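Local coordinates for protein translation initiation factor eIF2B subunit epsilon (Schizosaccharomyces pombe, PDB 5B04) that forms part of the eIF2B complex, which catalyses the exchange of GDP for GTP on the gamma subunit of initiation factor eIF2, at residues 27-31 with 273-277; 349-355 with 366-372; 379-385 with 396-402. One frame throughout, in Å; residues are numbered along the deposited sequence.

Interaction 1 of 3, residues 27-31 with 273-277. With PO4 (phosphate ion), chain S.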
ATOM      1  N   TYR I  27      28.678  54.824 -22.038  1.00 67.35           N
ATOM      2  CA  TYR I  27      28.796  55.227 -20.653  1.00 81.79           C
ATOM      3  C   TYR I  27      30.195  55.236 -20.116  1.00 74.39           C
ATOM      4  O   TYR I  27      30.410  55.478 -18.957  1.00 73.78           O
ATOM      5  CB  TYR I  27      27.868  54.403 -19.793  1.00 74.02           C
ATOM      6  CG  TYR I  27      26.465  54.544 -20.259  1.00 66.75           C
ATOM      7  CD1 TYR I  27      25.701  55.607 -19.871  1.00 60.44           C
ATOM      8  CD2 TYR I  27      25.927  53.648 -21.124  1.00 65.21           C
ATOM      9  CE1 TYR I  27      24.420  55.758 -20.323  1.00 66.40           C
ATOM     10  CE2 TYR I  27      24.647  53.785 -21.572  1.00 67.94           C
ATOM     11  CZ  TYR I  27      23.906  54.845 -21.171  1.00 68.39           C
ATOM     12  OH  TYR I  27      22.631  54.971 -21.617  1.00 76.95           O
ATOM     13  N   ASN I  28      31.169  55.031 -20.975  1.00 81.71           N
ATOM     14  CA  ASN I  28      32.547  55.112 -20.568  1.00 85.79           C
ATOM     15  C   ASN I  28      32.561  56.480 -19.969  1.00 98.79           C
ATOM     16  O   ASN I  28      31.683  57.251 -20.272  1.00106.70           O
ATOM     17  CB  ASN I  28      33.424  54.879 -21.777  1.00 95.91           C
ATOM     18  CG  ASN I  28      34.675  54.121 -21.448  1.00103.75           C
ATOM     19  OD1 ASN I  28      35.046  53.990 -20.286  1.00115.63           O
ATOM     20  ND2 ASN I  28      35.338  53.620 -22.465  1.00 84.40           N
ATOM     21  N   TYR I  29      33.538  56.735 -19.117  1.00 90.57           N
ATOM     22  CA  TYR I  29      33.724  57.941 -18.306  1.00109.95           C
ATOM     23  C   TYR I  29      32.740  58.085 -17.163  1.00101.85           C
ATOM     24  O   TYR I  29      32.702  59.091 -16.484  1.00111.40           O
ATOM     25  CB  TYR I  29      33.370  59.219 -19.128  1.00121.68           C
ATOM     26  CG  TYR I  29      32.001  59.845 -18.839  1.00132.78           C
ATOM     27  CD1 TYR I  29      30.834  59.306 -19.358  1.00114.36           C
ATOM     28  CD2 TYR I  29      31.889  60.928 -17.987  1.00136.65           C
ATOM     29  CE1 TYR I  29      29.605  59.852 -19.068  1.00106.51           C
ATOM     30  CE2 TYR I  29      30.660  61.478 -17.691  1.00135.52           C
ATOM     31  CZ  TYR I  29      29.525  60.933 -18.233  1.00126.32           C
ATOM     32  OH  TYR I  29      28.305  61.482 -17.934  1.00131.28           O
ATOM     33  N   ARG I  30      31.960  57.050 -16.947  1.00 90.20           N
ATOM     34  CA  ARG I  30      31.041  57.057 -15.843  1.00 85.50           C
ATOM     35  C   ARG I  30      31.785  56.150 -14.906  1.00 93.72           C
ATOM     36  O   ARG I  30      31.563  56.162 -13.712  1.00 87.00           O
ATOM     37  CB  ARG I  30      29.694  56.448 -16.145  1.00 82.78           C
ATOM     38  CG  ARG I  30      28.691  56.681 -15.045  1.00 99.66           C
ATOM     39  CD  ARG I  30      27.688  57.749 -15.405  1.00 79.08           C
ATOM     40  NE  ARG I  30      26.751  57.925 -14.314  1.00 87.75           N
ATOM     41  CZ  ARG I  30      25.438  57.919 -14.460  1.00 94.31           C
ATOM     42  NH1 ARG I  30      24.913  57.741 -15.651  1.00 91.19           N
ATOM     43  NH2 ARG I  30      24.652  58.086 -13.413  1.00 96.46           N
ATOM     44  N   PHE I  31      32.630  55.318 -15.486  1.00 80.91           N
ATOM     45  CA  PHE I  31      33.387  54.323 -14.780  1.00 75.73           C
ATOM     46  C   PHE I  31      34.835  54.698 -14.670  1.00 81.75           C
ATOM     47  O   PHE I  31      35.651  53.883 -14.297  1.00 74.90           O
ATOM     48  CB  PHE I  31      33.382  53.040 -15.577  1.00 77.56           C
ATOM     49  CG  PHE I  31      32.055  52.381 -15.672  1.00 67.60           C
ATOM     50  CD1 PHE I  31      31.214  52.670 -16.689  1.00 63.86           C
ATOM     51  CD2 PHE I  31      31.685  51.435 -14.768  1.00 74.37           C
ATOM     52  CE1 PHE I  31      30.004  52.046 -16.791  1.00 73.47           C
ATOM     53  CE2 PHE I  31      30.481  50.812 -14.855  1.00 58.34           C
ATOM     54  CZ  PHE I  31      29.636  51.117 -15.869  1.00 66.22           C
ATOM     55  N   ARG I 273      20.292  47.351 -18.200  1.00 56.04           N
ATOM     56  CA  ARG I 273      21.490  47.877 -18.848  1.00 58.08           C
ATOM     57  C   ARG I 273      22.559  48.273 -17.837  1.00 52.40           C
ATOM     58  O   ARG I 273      22.263  48.879 -16.808  1.00 62.12           O
ATOM     59  CB  ARG I 273      21.145  49.082 -19.725  1.00 67.05           C
ATOM     60  CG  ARG I 273      20.390  48.733 -20.991  1.00 62.63           C
ATOM     61  CD  ARG I 273      20.279  49.929 -21.921  1.00 55.94           C
ATOM     62  NE  ARG I 273      19.716  51.092 -21.243  1.00 66.88           N
ATOM     63  CZ  ARG I 273      20.306  52.281 -21.193  1.00 75.89           C
ATOM     64  NH1 ARG I 273      21.474  52.466 -21.789  1.00 66.50           N
ATOM     65  NH2 ARG I 273      19.725  53.288 -20.552  1.00 83.67           N
ATOM     66  N   VAL I 274      23.805  47.925 -18.142  1.00 48.16           N
ATOM     67  CA  VAL I 274      24.937  48.335 -17.320  1.00 54.37           C
ATOM     68  C   VAL I 274      25.410  49.712 -17.768  1.00 58.24           C
ATOM     69  O   VAL I 274      26.292  49.832 -18.619  1.00 62.59           O
ATOM     70  CB  VAL I 274      26.098  47.332 -17.409  1.00 48.73           C
ATOM     71  CG1 VAL I 274      27.127  47.623 -16.327  1.00 51.65           C
ATOM     72  CG2 VAL I 274      25.577  45.911 -17.280  1.00 58.63           C
ATOM     73  N   ARG I 275      24.814  50.748 -17.191  1.00 52.57           N
ATOM     74  CA  ARG I 275      25.053  52.116 -17.634  1.00 63.75           C
ATOM     75  C   ARG I 275      25.742  52.963 -16.568  1.00 68.43           C
ATOM     76  O   ARG I 275      26.015  54.143 -16.786  1.00 84.07           O
ATOM     77  CB  ARG I 275      23.732  52.767 -18.040  1.00 59.65           C
ATOM     78  CG  ARG I 275      22.645  52.613 -16.994  1.00 68.68           C
ATOM     79  CD  ARG I 275      21.460  53.512 -17.279  1.00 66.50           C
ATOM     80  NE  ARG I 275      20.669  53.741 -16.074  1.00 62.10           N
ATOM     81  CZ  ARG I 275      20.994  54.616 -15.128  1.00 77.54           C
ATOM     82  NH1 ARG I 275      22.093  55.347 -15.246  1.00 87.92           N
ATOM     83  NH2 ARG I 275      20.217  54.763 -14.064  1.00 85.71           N
ATOM     84  N   SER I 276      26.014  52.360 -15.416  1.00 61.74           N
ATOM     85  CA  SER I 276      26.683  53.060 -14.325  1.00 65.59           C
ATOM     86  C   SER I 276      27.305  52.077 -13.338  1.00 67.97           C
ATOM     87  O   SER I 276      27.194  50.862 -13.504  1.00 70.86           O
ATOM     88  CB  SER I 276      25.705  53.983 -13.596  1.00 78.56           C
ATOM     89  OG  SER I 276      24.686  53.243 -12.946  1.00 53.47           O
ATOM     90  N   LEU I 277      27.959  52.612 -12.313  1.00 70.10           N
ATOM     91  CA  LEU I 277      28.573  51.789 -11.276  1.00 70.33           C
ATOM     92  C   LEU I 277      27.521  51.061 -10.452  1.00 61.30           C
ATOM     93  O   LEU I 277      27.617  49.855 -10.226  1.00 67.24           O
ATOM     94  CB  LEU I 277      29.441  52.647 -10.358  1.00 70.16           C
ATOM     95  CG  LEU I 277      30.663  53.321 -10.978  1.00 73.59           C
ATOM     96  CD1 LEU I 277      31.165  54.407 -10.053  1.00 70.76           C
ATOM     97  CD2 LEU I 277      31.755  52.299 -11.245  1.00 49.73           C
TER
HETATM   98  P   PO4 S 701      21.773  57.272 -12.069  1.00141.42           P
HETATM   99  O1  PO4 S 701      22.308  55.861 -11.996  1.00103.98           O
HETATM  100  O2  PO4 S 701      21.307  57.563 -13.477  1.00101.15           O
HETATM  101  O3  PO4 S 701      22.867  58.245 -11.694  1.00102.82           O
HETATM  102  O4  PO4 S 701      20.615  57.424 -11.112  1.00127.86           O
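Y27 and R275 bring two loops together with their CA atoms 5.7 Å apart, the first loop folding into a type II turn from Y27 to R30 and the second running up to S276, the N-cap of helix 277-288. With chi1 at -58°, which sets CG anti to the carbonyl carbon, the ring of Y27 leans across R275. Its face receives R275 CB almost over the centre, a CH-pi contact with CB 3.6 Å from the ring centroid. A tyrosine suits this place because it supplies both a flat apolar surface and a polar end: R273 NH1 donates to Y27 OH over 2.8 Å in a nearly straight bond lying in the guanidinium plane. The same NH1 also binds the carbonyl of S127, and thus links the tyrosine to the neighbouring backbone. The loop of 27-31 follows strand 19-23 of the nucleotidyl transferase-like (GT-A) domain, the position that holds the nucleotide-binding signature loop in active relatives; here the contact joins that loop to the start of helix 277-288. Beyond the tyrosine, R30 and R275 extend together toward a phosphate ion, probably from the crystallisation liquor. R275 NH1 gives the phosphate O2 a bond of 2.9 Å, supplemented by weaker ones from NH1 and NH2, while its NE pairs with E173. The phosphate lies at the edge of the R30 guanidinium, on the NH2 side, and S276 CB covers one face of that group, 4.0 Å from R30 CZ. The anion, with E173 beside R275, is likely to offset the charge of the two arginines, R30 NH1 lying 3.7 Å from R275 NH1. On the apolar side bulky F31 and L277 suit close packing, their chains antiparallel, F31 CD2 meeting L277 CD2 at 3.6 Å.

Interaction 2 of 3, residues 349-355 with 366-372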
ATOM      1  N   ILE I 349      32.643  39.179  -5.714  1.00 61.37           N
ATOM      2  CA  ILE I 349      33.004  38.497  -6.950  1.00 62.52           C
ATOM      3  C   ILE I 349      34.514  38.577  -7.157  1.00 56.95           C
ATOM      4  O   ILE I 349      35.103  39.654  -7.077  1.00 57.58           O
ATOM      5  CB  ILE I 349      32.274  39.103  -8.164  1.00 40.50           C
ATOM      6  CG1 ILE I 349      30.765  38.892  -8.033  1.00 55.42           C
ATOM      7  CG2 ILE I 349      32.782  38.486  -9.456  1.00 51.70           C
ATOM      8  CD1 ILE I 349      29.953  39.593  -9.099  1.00 72.26           C
ATOM      9  N   ILE I 350      35.137  37.430  -7.412  1.00 54.58           N
ATOM     10  CA  ILE I 350      36.587  37.360  -7.546  1.00 45.17           C
ATOM     11  C   ILE I 350      37.001  36.788  -8.899  1.00 53.71           C
ATOM     12  O   ILE I 350      36.559  35.708  -9.288  1.00 57.43           O
ATOM     13  CB  ILE I 350      37.207  36.508  -6.425  1.00 53.47           C
ATOM     14  CG1 ILE I 350      36.852  37.094  -5.058  1.00 54.16           C
ATOM     15  CG2 ILE I 350      38.716  36.416  -6.593  1.00 53.89           C
ATOM     16  CD1 ILE I 350      37.283  36.234  -3.894  1.00 58.47           C
ATOM     17  N   GLY I 351      37.858  37.516  -9.607  1.00 54.18           N
ATOM     18  CA  GLY I 351      38.314  37.095 -10.919  1.00 53.26           C
ATOM     19  C   GLY I 351      39.303  35.946 -10.878  1.00 57.86           C
ATOM     20  O   GLY I 351      39.592  35.394  -9.818  1.00 52.64           O
ATOM     21  N   ARG I 352      39.823  35.587 -12.049  1.00 66.33           N
ATOM     22  CA  ARG I 352      40.787  34.500 -12.171  1.00 58.40           C
ATOM     23  C   ARG I 352      42.126  34.838 -11.520  1.00 70.52           C
ATOM     24  O   ARG I 352      42.547  35.996 -11.511  1.00 78.37           O
ATOM     25  CB  ARG I 352      41.016  34.154 -13.646  1.00 58.81           C
ATOM     26  CG  ARG I 352      39.853  33.458 -14.334  1.00 53.39           C
ATOM     27  CD  ARG I 352      40.150  31.980 -14.531  1.00 57.80           C
ATOM     28  NE  ARG I 352      39.197  31.336 -15.431  1.00 67.59           N
ATOM     29  CZ  ARG I 352      39.392  31.182 -16.738  1.00 62.60           C
ATOM     30  NH1 ARG I 352      40.506  31.627 -17.301  1.00 66.36           N
ATOM     31  NH2 ARG I 352      38.473  30.583 -17.481  1.00 67.01           N
ATOM     32  N   ASN I 353      42.777  33.814 -10.975  1.00 64.58           N
ATOM     33  CA  ASN I 353      44.154  33.907 -10.492  1.00 60.47           C
ATOM     34  C   ASN I 353      44.393  35.020  -9.470  1.00 58.95           C
ATOM     35  O   ASN I 353      45.266  35.864  -9.658  1.00 61.97           O
ATOM     36  CB  ASN I 353      45.102  34.096 -11.680  1.00 57.84           C
ATOM     37  CG  ASN I 353      46.516  33.636 -11.381  1.00 77.33           C
ATOM     38  OD1 ASN I 353      46.920  33.541 -10.222  1.00 78.05           O
ATOM     39  ND2 ASN I 353      47.277  33.350 -12.429  1.00 99.48           N
ATOM     40  N   CYS I 354      43.623  35.014  -8.387  1.00 67.51           N
ATOM     41  CA  CYS I 354      43.807  35.998  -7.325  1.00 65.05           C
ATOM     42  C   CYS I 354      44.437  35.366  -6.088  1.00 73.61           C
ATOM     43  O   CYS I 354      44.439  34.147  -5.934  1.00 69.82           O
ATOM     44  CB  CYS I 354      42.475  36.652  -6.959  1.00 56.16           C
ATOM     45  SG  CYS I 354      41.771  37.679  -8.264  1.00 71.53           S
ATOM     46  N   THR I 355      44.973  36.207  -5.210  1.00 61.59           N
ATOM     47  CA  THR I 355      45.594  35.730  -3.980  1.00 65.19           C
ATOM     48  C   THR I 355      45.129  36.550  -2.781  1.00 70.99           C
ATOM     49  O   THR I 355      45.390  37.750  -2.696  1.00 63.70           O
ATOM     50  CB  THR I 355      47.131  35.775  -4.065  1.00 74.92           C
ATOM     51  OG1 THR I 355      47.590  34.776  -4.983  1.00 75.92           O
ATOM     52  CG2 THR I 355      47.750  35.515  -2.700  1.00 75.21           C
ATOM     53  N   PHE I 366      34.340  43.749  -5.298  1.00 66.24           N
ATOM     54  CA  PHE I 366      34.553  43.227  -6.643  1.00 59.12           C
ATOM     55  C   PHE I 366      36.040  43.081  -6.937  1.00 58.35           C
ATOM     56  O   PHE I 366      36.790  44.057  -6.897  1.00 64.51           O
ATOM     57  CB  PHE I 366      33.906  44.132  -7.693  1.00 54.09           C
ATOM     58  CG  PHE I 366      32.410  44.208  -7.594  1.00 46.01           C
ATOM     59  CD1 PHE I 366      31.804  45.145  -6.776  1.00 48.44           C
ATOM     60  CD2 PHE I 366      31.609  43.348  -8.327  1.00 55.53           C
ATOM     61  CE1 PHE I 366      30.429  45.221  -6.686  1.00 47.59           C
ATOM     62  CE2 PHE I 366      30.232  43.419  -8.242  1.00 61.32           C
ATOM     63  CZ  PHE I 366      29.641  44.357  -7.421  1.00 52.55           C
ATOM     64  N   LEU I 367      36.462  41.857  -7.232  1.00 58.17           N
ATOM     65  CA  LEU I 367      37.853  41.587  -7.571  1.00 46.67           C
ATOM     66  C   LEU I 367      37.971  41.043  -8.987  1.00 58.22           C
ATOM     67  O   LEU I 367      37.397  40.004  -9.313  1.00 66.03           O
ATOM     68  CB  LEU I 367      38.471  40.594  -6.585  1.00 55.76           C
ATOM     69  CG  LEU I 367      39.219  41.136  -5.367  1.00 54.18           C
ATOM     70  CD1 LEU I 367      38.338  42.040  -4.518  1.00 45.99           C
ATOM     71  CD2 LEU I 367      39.744  39.972  -4.546  1.00 71.30           C
ATOM     72  N   TRP I 368      38.717  41.748  -9.827  1.00 62.93           N
ATOM     73  CA  TRP I 368      38.956  41.286 -11.185  1.00 56.28           C
ATOM     74  C   TRP I 368      40.224  40.430 -11.184  1.00 56.58           C
ATOM     75  O   TRP I 368      40.673  40.002 -10.123  1.00 70.48           O
ATOM     76  CB  TRP I 368      39.050  42.473 -12.147  1.00 52.67           C
ATOM     77  CG  TRP I 368      37.779  43.294 -12.187  1.00 58.76           C
ATOM     78  CD1 TRP I 368      36.604  43.017 -11.544  1.00 60.00           C
ATOM     79  CD2 TRP I 368      37.560  44.519 -12.903  1.00 64.09           C
ATOM     80  NE1 TRP I 368      35.673  43.990 -11.813  1.00 52.04           N
ATOM     81  CE2 TRP I 368      36.233  44.922 -12.645  1.00 66.86           C
ATOM     82  CE3 TRP I 368      38.355  45.311 -13.736  1.00 59.25           C
ATOM     83  CZ2 TRP I 368      35.687  46.083 -13.190  1.00 61.65           C
ATOM     84  CZ3 TRP I 368      37.809  46.464 -14.276  1.00 64.68           C
ATOM     85  CH2 TRP I 368      36.488  46.838 -14.000  1.00 51.77           C
ATOM     86  N   GLU I 369      40.797  40.167 -12.353  1.00 47.65           N
ATOM     87  CA  GLU I 369      41.887  39.194 -12.445  1.00 58.64           C
ATOM     88  C   GLU I 369      43.192  39.645 -11.782  1.00 66.75           C
ATOM     89  O   GLU I 369      43.497  40.834 -11.720  1.00 63.49           O
ATOM     90  CB  GLU I 369      42.163  38.844 -13.909  1.00 54.95           C
ATOM     91  CG  GLU I 369      41.068  38.024 -14.566  1.00 61.96           C
ATOM     92  CD  GLU I 369      41.603  37.107 -15.648  1.00 79.92           C
ATOM     93  OE1 GLU I 369      42.836  36.915 -15.708  1.00 71.73           O
ATOM     94  OE2 GLU I 369      40.792  36.577 -16.437  1.00 86.22           O
ATOM     95  N   ASP I 370      43.942  38.668 -11.276  1.00 62.99           N
ATOM     96  CA  ASP I 370      45.297  38.870 -10.756  1.00 61.01           C
ATOM     97  C   ASP I 370      45.407  39.870  -9.605  1.00 63.88           C
ATOM     98  O   ASP I 370      46.466  40.458  -9.391  1.00 68.50           O
ATOM     99  CB  ASP I 370      46.230  39.299 -11.890  1.00 61.74           C
ATOM    100  CG  ASP I 370      46.372  38.233 -12.960  1.00 84.62           C
ATOM    101  OD1 ASP I 370      45.539  38.210 -13.891  1.00 87.97           O
ATOM    102  OD2 ASP I 370      47.313  37.418 -12.868  1.00 79.17           O
ATOM    103  N   VAL I 371      44.323  40.055  -8.857  1.00 54.98           N
ATOM    104  CA  VAL I 371      44.363  40.913  -7.678  1.00 48.31           C
ATOM    105  C   VAL I 371      44.982  40.167  -6.500  1.00 63.41           C
ATOM    106  O   VAL I 371      44.548  39.068  -6.154  1.00 71.07           O
ATOM    107  CB  VAL I 371      42.961  41.412  -7.282  1.00 56.01           C
ATOM    108  CG1 VAL I 371      43.036  42.265  -6.025  1.00 49.30           C
ATOM    109  CG2 VAL I 371      42.337  42.195  -8.421  1.00 63.64           C
ATOM    110  N   VAL I 372      45.999  40.766  -5.888  1.00 69.54           N
ATOM    111  CA  VAL I 372      46.655  40.166  -4.732  1.00 65.15           C
ATOM    112  C   VAL I 372      46.393  40.983  -3.472  1.00 64.63           C
ATOM    113  O   VAL I 372      46.654  42.185  -3.432  1.00 58.98           O
ATOM    114  CB  VAL I 372      48.175  40.035  -4.949  1.00 56.15           C
ATOM    115  CG1 VAL I 372      48.876  39.699  -3.641  1.00 52.14           C
ATOM    116  CG2 VAL I 372      48.469  38.980  -6.007  1.00 67.07           C
TER
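E369 runs alongside R352, the two side chains leaving coils stacked one on the other. Its CB sits 3.7 Å from the R352 carbonyl O, and CG comes near R352 N. The carboxylate carbon CD then reaches 3.6 Å from R352 CB, with OE2 next to CB and CG of the arginine. The charged ends do not meet, for R352 bends at chi2 (-105°) and its NE forms a salt bridge with E316. With an alanine here, the aliphatic base of R352 would probably lose its cover and the guanidinium a nearby negative charge. Backbone hydrogen bonds between parallel coils hold them in register: L367 N to I349 O, D370 N to R352 O (3.0 Å) and T355 N to V371 O. N353 and D370 have positive phi, which asparagine and aspartate tolerate better than most residues. A side chain at G351 would point at the backbone of W368 and E369 and would probably not fit, so glycine suits this place. Apolar residues stack on apolar residues, I350 CG1 lying 4.1 Å from L367 CD2 and I349 CD1 3.9 Å from F366 CE2. Such parallel ladders between successive coils are the hallmark of the left-handed beta-helix of hexapeptide-repeat proteins.

Interaction 3 of 3, residues 379-385 with 396-402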
ATOM      1  N   ILE I 379      38.041  44.604   3.431  1.00 75.01           N
ATOM      2  CA  ILE I 379      37.653  45.174   2.145  1.00 58.21           C
ATOM      3  C   ILE I 379      36.152  45.036   1.918  1.00 62.19           C
ATOM      4  O   ILE I 379      35.587  43.959   2.098  1.00 80.26           O
ATOM      5  CB  ILE I 379      38.418  44.503   0.991  1.00 58.84           C
ATOM      6  CG1 ILE I 379      39.924  44.591   1.245  1.00 73.32           C
ATOM      7  CG2 ILE I 379      38.054  45.143  -0.339  1.00 60.79           C
ATOM      8  CD1 ILE I 379      40.764  43.904   0.204  1.00 72.06           C
ATOM      9  N   GLY I 380      35.505  46.130   1.525  1.00 53.84           N
ATOM     10  CA  GLY I 380      34.063  46.125   1.356  1.00 53.04           C
ATOM     11  C   GLY I 380      33.512  47.125   0.358  1.00 58.12           C
ATOM     12  O   GLY I 380      33.866  48.304   0.392  1.00 91.04           O
ATOM     13  N   LYS I 381      32.633  46.645  -0.520  1.00 49.76           N
ATOM     14  CA  LYS I 381      31.974  47.473  -1.530  1.00 58.25           C
ATOM     15  C   LYS I 381      32.964  48.298  -2.341  1.00 74.22           C
ATOM     16  O   LYS I 381      32.844  49.520  -2.433  1.00 73.15           O
ATOM     17  CB  LYS I 381      30.938  48.394  -0.879  1.00 66.07           C
ATOM     18  CG  LYS I 381      29.512  47.871  -0.958  1.00 85.78           C
ATOM     19  CD  LYS I 381      29.114  47.585  -2.399  1.00 79.97           C
ATOM     20  CE  LYS I 381      27.672  47.111  -2.498  1.00 89.24           C
ATOM     21  NZ  LYS I 381      26.706  48.172  -2.099  1.00 81.96           N
ATOM     22  N   ALA I 382      33.941  47.620  -2.929  1.00 71.35           N
ATOM     23  CA  ALA I 382      34.962  48.290  -3.719  1.00 57.21           C
ATOM     24  C   ALA I 382      35.323  47.474  -4.951  1.00 61.11           C
ATOM     25  O   ALA I 382      35.223  46.247  -4.946  1.00 62.58           O
ATOM     26  CB  ALA I 382      36.196  48.549  -2.873  1.00 57.25           C
ATOM     27  N   ILE I 383      35.741  48.160  -6.008  1.00 64.67           N
ATOM     28  CA  ILE I 383      36.181  47.486  -7.220  1.00 61.17           C
ATOM     29  C   ILE I 383      37.698  47.541  -7.343  1.00 54.72           C
ATOM     30  O   ILE I 383      38.298  48.616  -7.317  1.00 61.66           O
ATOM     31  CB  ILE I 383      35.544  48.100  -8.478  1.00 60.80           C
ATOM     32  CG1 ILE I 383      34.019  47.995  -8.404  1.00 58.76           C
ATOM     33  CG2 ILE I 383      36.065  47.411  -9.729  1.00 66.95           C
ATOM     34  CD1 ILE I 383      33.314  48.451  -9.661  1.00 56.68           C
ATOM     35  N   LEU I 384      38.311  46.370  -7.463  1.00 49.91           N
ATOM     36  CA  LEU I 384      39.756  46.262  -7.612  1.00 49.21           C
ATOM     37  C   LEU I 384      40.086  45.660  -8.973  1.00 58.59           C
ATOM     38  O   LEU I 384      39.965  44.451  -9.168  1.00 64.64           O
ATOM     39  CB  LEU I 384      40.362  45.409  -6.491  1.00 52.43           C
ATOM     40  CG  LEU I 384      40.562  46.003  -5.089  1.00 57.60           C
ATOM     41  CD1 LEU I 384      39.259  46.475  -4.453  1.00 51.69           C
ATOM     42  CD2 LEU I 384      41.254  44.991  -4.187  1.00 44.65           C
ATOM     43  N   ALA I 385      40.498  46.506  -9.912  1.00 64.00           N
ATOM     44  CA  ALA I 385      40.761  46.062 -11.278  1.00 59.37           C
ATOM     45  C   ALA I 385      41.971  45.134 -11.358  1.00 58.48           C
ATOM     46  O   ALA I 385      42.553  44.770 -10.337  1.00 56.67           O
ATOM     47  CB  ALA I 385      40.950  47.258 -12.191  1.00 61.33           C
ATOM     48  N   ILE I 396      39.889  48.968   2.848  1.00 70.03           N
ATOM     49  CA  ILE I 396      39.279  49.554   1.663  1.00 61.90           C
ATOM     50  C   ILE I 396      37.772  49.640   1.866  1.00 69.81           C
ATOM     51  O   ILE I 396      37.109  48.628   2.091  1.00 79.67           O
ATOM     52  CB  ILE I 396      39.597  48.740   0.403  1.00 59.05           C
ATOM     53  CG1 ILE I 396      41.103  48.484   0.312  1.00 54.16           C
ATOM     54  CG2 ILE I 396      39.101  49.462  -0.836  1.00 51.08           C
ATOM     55  CD1 ILE I 396      41.525  47.777  -0.951  1.00 76.64           C
ATOM     56  N   GLU I 397      37.234  50.851   1.781  1.00 56.29           N
ATOM     57  CA  GLU I 397      35.870  51.106   2.225  1.00 70.23           C
ATOM     58  C   GLU I 397      34.901  51.350   1.067  1.00 77.57           C
ATOM     59  O   GLU I 397      35.289  51.308  -0.099  1.00 74.53           O
ATOM     60  CB  GLU I 397      35.873  52.286   3.195  1.00 82.05           C
ATOM     61  CG  GLU I 397      36.879  52.108   4.329  1.00 87.18           C
ATOM     62  CD  GLU I 397      36.889  53.260   5.312  1.00 99.23           C
ATOM     63  OE1 GLU I 397      36.310  54.321   4.998  1.00 82.57           O
ATOM     64  OE2 GLU I 397      37.479  53.104   6.402  1.00 97.87           O
ATOM     65  N   ASP I 398      33.637  51.599   1.402  1.00 82.86           N
ATOM     66  CA  ASP I 398      32.559  51.636   0.416  1.00 71.35           C
ATOM     67  C   ASP I 398      32.724  52.732  -0.634  1.00 82.88           C
ATOM     68  O   ASP I 398      32.987  53.890  -0.308  1.00 87.11           O
ATOM     69  CB  ASP I 398      31.209  51.807   1.120  1.00 89.14           C
ATOM     70  CG  ASP I 398      30.942  50.718   2.141  1.00 96.62           C
ATOM     71  OD1 ASP I 398      31.591  49.654   2.064  1.00 88.39           O
ATOM     72  OD2 ASP I 398      30.079  50.926   3.020  1.00 97.23           O
ATOM     73  N   GLY I 399      32.559  52.352  -1.899  1.00 84.91           N
ATOM     74  CA  GLY I 399      32.630  53.294  -3.000  1.00 78.60           C
ATOM     75  C   GLY I 399      33.998  53.353  -3.649  1.00 74.50           C
ATOM     76  O   GLY I 399      34.157  53.925  -4.728  1.00 61.41           O
ATOM     77  N   ALA I 400      34.987  52.755  -2.990  1.00 63.33           N
ATOM     78  CA  ALA I 400      36.365  52.798  -3.464  1.00 57.33           C
ATOM     79  C   ALA I 400      36.525  52.131  -4.823  1.00 62.56           C
ATOM     80  O   ALA I 400      36.030  51.029  -5.052  1.00 74.43           O
ATOM     81  CB  ALA I 400      37.289  52.147  -2.451  1.00 54.10           C
ATOM     82  N   ILE I 401      37.219  52.814  -5.726  1.00 67.42           N
ATOM     83  CA  ILE I 401      37.509  52.264  -7.042  1.00 64.26           C
ATOM     84  C   ILE I 401      39.010  52.278  -7.295  1.00 63.09           C
ATOM     85  O   ILE I 401      39.603  53.330  -7.534  1.00 75.13           O
ATOM     86  CB  ILE I 401      36.795  53.042  -8.156  1.00 55.51           C
ATOM     87  CG1 ILE I 401      35.285  53.040  -7.919  1.00 53.18           C
ATOM     88  CG2 ILE I 401      37.120  52.444  -9.515  1.00 53.65           C
ATOM     89  CD1 ILE I 401      34.517  53.860  -8.923  1.00 67.22           C
ATOM     90  N   VAL I 402      39.619  51.100  -7.231  1.00 61.07           N
ATOM     91  CA  VAL I 402      41.055  50.968  -7.417  1.00 51.03           C
ATOM     92  C   VAL I 402      41.366  50.473  -8.826  1.00 57.75           C
ATOM     93  O   VAL I 402      41.272  49.278  -9.107  1.00 56.29           O
ATOM     94  CB  VAL I 402      41.664  50.007  -6.382  1.00 58.92           C
ATOM     95  CG1 VAL I 402      43.170  49.960  -6.525  1.00 63.07           C
ATOM     96  CG2 VAL I 402      41.274  50.435  -4.975  1.00 61.91           C
TER
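I396, the residue most covered here, stacks directly on I379, their chains codirectional. Its CB is 4.0 Å from I379 CG2. Because chi1 is -50°, CG2 stands anti to the backbone N and meets A382 CB at 3.7 Å, while CD1 extends toward I379 CD1 and L384 CD2. Branched aliphatic chains suit such repeated stacking, filling the space between coils without polar groups to satisfy. V402, next in buried area, sets its CB 4.3 Å from L384 CG, and its N donates to I383 O over 2.8 Å. I383 also donates from its N to A400 O (3.0 Å), so its peptide groups grip the next coil twice, while its side chain points to the other face from L384 and V402. Between these parallel ladders the register slips by one residue at the type II turn from E397 to A400. There G399, with phi 95°, accepts a backbone shape that strains residues with a CB, and its N binds K381 O. Around this pair of coils, I379 and L384 pack on strand 372-373, I396 on strand 389-390, and I383 on Y280 of helix 277-288, which also meets I401 through L277.

Overall arrangement
From the N terminus, the chain enters the nucleotidyl transferase-like domain, and interaction 1 closes a long loop of 241 residues when the segment 273-277 returns to the loop after strand 19-23. Helix 277-288 follows, leading toward the beta-helix, where interactions 2 and 3 each close a short loop of ten residues between successive coils. The three are in series: none encloses or crosses another. Interactions 2 and 3 adjoin in one sheet, where the backbone of F366 probably bonds to A382 and L384. Interaction 1 touches interaction 3 by L277 packing on I401, joining the two domains, but stays about 6 Å from interaction 2 at the nearest atoms.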